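Long-range contact in PKS (Streptomyces albus, PDB 4OQJ), which probably extends a polyketide chain by decarboxylative condensation, as ketosynthases do, within the assembly line that makes the antibiotic oxazolomycin: residues N167-R175 against G184-A192. Numbering follows the deposited sequence.
Sequences NDKDFVATR and GPSVSTNTA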
loop_
_atom_site.group_PDB
_atom_site.type_symbol
_atom_site.label_atom_id
_atom_site.label_comp_id
_atom_site.label_asym_id
_atom_site.label_seq_id
_atom_site.Cartn_x
_atom_site.Cartn_y
_atom_site.Cartn_z
ATOM N N ASN A 167 10.089 -0.075 -15.789
ATOM C CA ASN A 167 10.893 0.683 -14.832
ATOM C C ASN A 167 10.159 1.453 -13.746
ATOM O O ASN A 167 10.759 1.774 -12.716
ATOM C CB ASN A 167 11.784 1.666 -15.589
ATOM C CG ASN A 167 13.017 0.995 -16.136
ATOM O OD1 ASN A 167 14.011 0.841 -15.430
ATOM N ND2 ASN A 167 12.948 0.559 -17.390
ATOM N N ASP A 168 8.889 1.776 -13.951
ATOM C CA ASP A 168 8.210 2.573 -12.938
ATOM C C ASP A 168 7.909 1.696 -11.708
ATOM O O ASP A 168 7.747 0.472 -11.815
ATOM C CB ASP A 168 6.950 3.210 -13.514
ATOM C CG ASP A 168 6.602 4.526 -12.827
ATOM O OD1 ASP A 168 7.458 5.051 -12.080
ATOM O OD2 ASP A 168 5.491 5.044 -13.052
ATOM N N LYS A 169 7.883 2.319 -10.534
ATOM C CA LYS A 169 7.722 1.595 -9.260
ATOM C C LYS A 169 6.473 0.721 -9.240
ATOM O O LYS A 169 6.459 -0.346 -8.623
ATOM C CB LYS A 169 7.652 2.588 -8.091
ATOM C CG LYS A 169 8.888 3.445 -7.939
ATOM C CD LYS A 169 9.464 3.370 -6.528
ATOM C CE LYS A 169 10.709 4.221 -6.423
ATOM N NZ LYS A 169 11.194 4.324 -5.028
ATOM N N ASP A 170 5.435 1.205 -9.915
ATOM C CA ASP A 170 4.123 0.560 -9.971
ATOM C C ASP A 170 4.169 -0.880 -10.412
ATOM O O ASP A 170 3.219 -1.620 -10.163
ATOM C CB ASP A 170 3.189 1.271 -10.953
ATOM C CG ASP A 170 3.027 2.725 -10.667
ATOM O OD1 ASP A 170 4.056 3.424 -10.584
ATOM O OD2 ASP A 170 1.858 3.179 -10.533
ATOM N N PHE A 171 5.227 -1.270 -11.116
ATOM C CA PHE A 171 5.179 -2.547 -11.824
ATOM C C PHE A 171 5.949 -3.653 -11.131
ATOM O O PHE A 171 5.914 -4.779 -11.590
ATOM C CB PHE A 171 5.653 -2.338 -13.267
ATOM C CG PHE A 171 4.797 -1.357 -14.010
ATOM C CD1 PHE A 171 3.527 -1.709 -14.437
ATOM C CD2 PHE A 171 5.222 -0.055 -14.220
ATOM C CE1 PHE A 171 2.706 -0.791 -15.092
ATOM C CE2 PHE A 171 4.406 0.859 -14.870
ATOM C CZ PHE A 171 3.145 0.493 -15.299
ATOM N N VAL A 172 6.597 -3.374 -9.993
ATOM C CA VAL A 172 7.381 -4.430 -9.342
ATOM C C VAL A 172 6.469 -5.536 -8.817
ATOM O O VAL A 172 6.760 -6.710 -9.013
ATOM C CB VAL A 172 8.282 -3.918 -8.186
ATOM C CG1 VAL A 172 7.510 -3.245 -7.048
ATOM C CG2 VAL A 172 9.145 -5.058 -7.629
ATOM N N ALA A 173 5.362 -5.166 -8.181
ATOM C CA ALA A 173 4.481 -6.150 -7.585
ATOM C C ALA A 173 3.678 -6.847 -8.666
ATOM O O ALA A 173 3.505 -8.053 -8.605
ATOM C CB ALA A 173 3.549 -5.505 -6.544
ATOM N N THR A 174 3.180 -6.099 -9.651
ATOM C CA THR A 174 2.357 -6.707 -10.685
ATOM C C THR A 174 3.155 -7.571 -11.687
ATOM O O THR A 174 2.640 -8.566 -12.175
ATOM C CB THR A 174 1.584 -5.641 -11.469
ATOM O OG1 THR A 174 2.508 -4.731 -12.080
ATOM C CG2 THR A 174 0.631 -4.901 -10.539
ATOM N N ARG A 175 4.388 -7.190 -12.002
ATOM C CA ARG A 175 5.254 -8.055 -12.812
ATOM C C ARG A 175 5.413 -9.396 -12.127
ATOM O O ARG A 175 5.312 -10.446 -12.770
ATOM C CB ARG A 175 6.629 -7.439 -13.031
ATOM C CG ARG A 175 7.568 -8.331 -13.873
ATOM C CD ARG A 175 8.931 -7.709 -14.058
ATOM N NE ARG A 175 8.818 -6.273 -14.064
ATOM C CZ ARG A 175 8.364 -5.567 -15.091
ATOM N NH1 ARG A 175 8.243 -4.259 -14.974
ATOM N NH2 ARG A 175 8.027 -6.164 -16.222
ATOM N N GLY A 184 -3.940 -12.612 -5.699
ATOM C CA GLY A 184 -4.378 -11.750 -4.614
ATOM C C GLY A 184 -4.037 -10.303 -4.944
ATOM O O GLY A 184 -3.517 -10.015 -6.026
ATOM N N PRO A 185 -4.331 -9.374 -4.028
ATOM C CA PRO A 185 -3.925 -7.985 -4.253
ATOM C C PRO A 185 -2.435 -7.893 -4.498
ATOM O O PRO A 185 -1.658 -8.463 -3.733
ATOM C CB PRO A 185 -4.279 -7.281 -2.944
ATOM C CG PRO A 185 -5.146 -8.197 -2.225
ATOM C CD PRO A 185 -4.820 -9.582 -2.664
ATOM N N SER A 186 -2.048 -7.183 -5.549
ATOM C CA SER A 186 -0.653 -7.002 -5.883
ATOM C C SER A 186 -0.385 -5.513 -5.968
ATOM O O SER A 186 -0.876 -4.822 -6.869
ATOM C CB SER A 186 -0.329 -7.729 -7.187
ATOM O OG SER A 186 -0.640 -9.124 -7.038
ATOM N N VAL A 187 0.362 -5.017 -4.998
ATOM C CA VAL A 187 0.430 -3.592 -4.752
ATOM C C VAL A 187 1.871 -3.154 -4.514
ATOM O O VAL A 187 2.586 -3.747 -3.702
ATOM C CB VAL A 187 -0.436 -3.203 -3.526
ATOM C CG1 VAL A 187 -0.440 -1.686 -3.308
ATOM C CG2 VAL A 187 -1.862 -3.699 -3.709
ATOM N N SER A 188 2.306 -2.127 -5.227
ATOM C CA SER A 188 3.603 -1.529 -4.922
ATOM C C SER A 188 3.416 -0.498 -3.821
ATOM O O SER A 188 2.575 0.399 -3.914
ATOM C CB SER A 188 4.249 -0.909 -6.153
ATOM O OG SER A 188 4.458 -1.916 -7.131
ATOM N N THR A 189 4.181 -0.683 -2.753
ATOM C CA THR A 189 4.070 0.120 -1.545
ATOM C C THR A 189 5.441 0.706 -1.242
ATOM O O THR A 189 6.455 -0.010 -1.235
ATOM C CB THR A 189 3.560 -0.726 -0.361
ATOM O OG1 THR A 189 4.619 -1.528 0.131
ATOM C CG2 THR A 189 2.438 -1.656 -0.797
ATOM N N ASN A 190 5.483 2.008 -1.007
ATOM C CA ASN A 190 6.739 2.719 -0.840
ATOM C C ASN A 190 6.650 3.772 0.271
ATOM O O ASN A 190 5.784 4.638 0.224
ATOM C CB ASN A 190 7.117 3.392 -2.157
ATOM C CG ASN A 190 7.691 2.423 -3.157
ATOM O OD1 ASN A 190 6.990 1.932 -4.050
ATOM N ND2 ASN A 190 8.975 2.123 -3.003
ATOM N N THR A 191 7.553 3.679 1.252
ATOM C CA THR A 191 7.663 4.664 2.326
ATOM C C THR A 191 9.135 4.883 2.660
ATOM O O THR A 191 9.506 5.047 3.819
ATOM C CB THR A 191 6.902 4.204 3.598
ATOM O OG1 THR A 191 7.456 2.971 4.072
ATOM C CG2 THR A 191 5.417 3.987 3.289
ATOM N N ALA A 192 9.971 4.869 1.636
ATOM C CA ALA A 192 11.418 5.005 1.813
ATOM C C ALA A 192 11.985 3.920 2.755
ATOM O O ALA A 192 11.688 2.746 2.571
ATOM C CB ALA A 192 11.759 6.424 2.314
HETATM O O HOH W 1 7.928 -0.053 -5.845
#
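Ala173 rests its methyl group on the backbone of Val187, where helix 171-180 crosses strand 186-190 of the thiolase fold. This strand is outermost in its own chain's sheet, beside the parallel strand 132-138, and the sheet runs on antiparallel into the second subunit through Ser188 and Asn190. The helix therefore lies over the dimer seam of the ketosynthase.

Packing is tight at the Ala173 end. Ala173 CB is 3.5 Å from Val187 O. The axes of residues 171-175 and 186-190 come within 6.1 Å, their N-to-C directions 153° apart and so nearly antiparallel, a closeness that a side chain of one carbon suits. Ser188, whose CB points toward the helix, is only one atom larger: OG, set beside its own backbone N (chi1 -61°), reaches into the type I turn from Asp168 to Phe171 and donates to Lys169 O at 2.9 Å, tilted 22° from the carbonyl plane. Val172 presses CG1 to within 3.3 Å of Ser188 OG, so a methyl crowds the hydroxyl while the turn's carbonyl accepts its proton. Thr174 meets the strand more lightly, with CG2 4.0 Å from Ser186 O; its hydroxyl bonds instead to Tyr297 of the second subunit.

Toward Asn190 the fit is looser, and there a water bridges the two segments. The aliphatic part of Lys169 passes obliquely over the amide of Asn190, CD lying 3.8 Å from OD1, a use to which a long, flexible chain is suited. Its ammonium goes on to Val138 O and to Asp168 and Asp170 of the second subunit, a reciprocal set of salt bridges that probably offsets the cost of burying these charges. The water gives one proton to Lys169 O and the other to Asn190 OD1, 2.8 Å away.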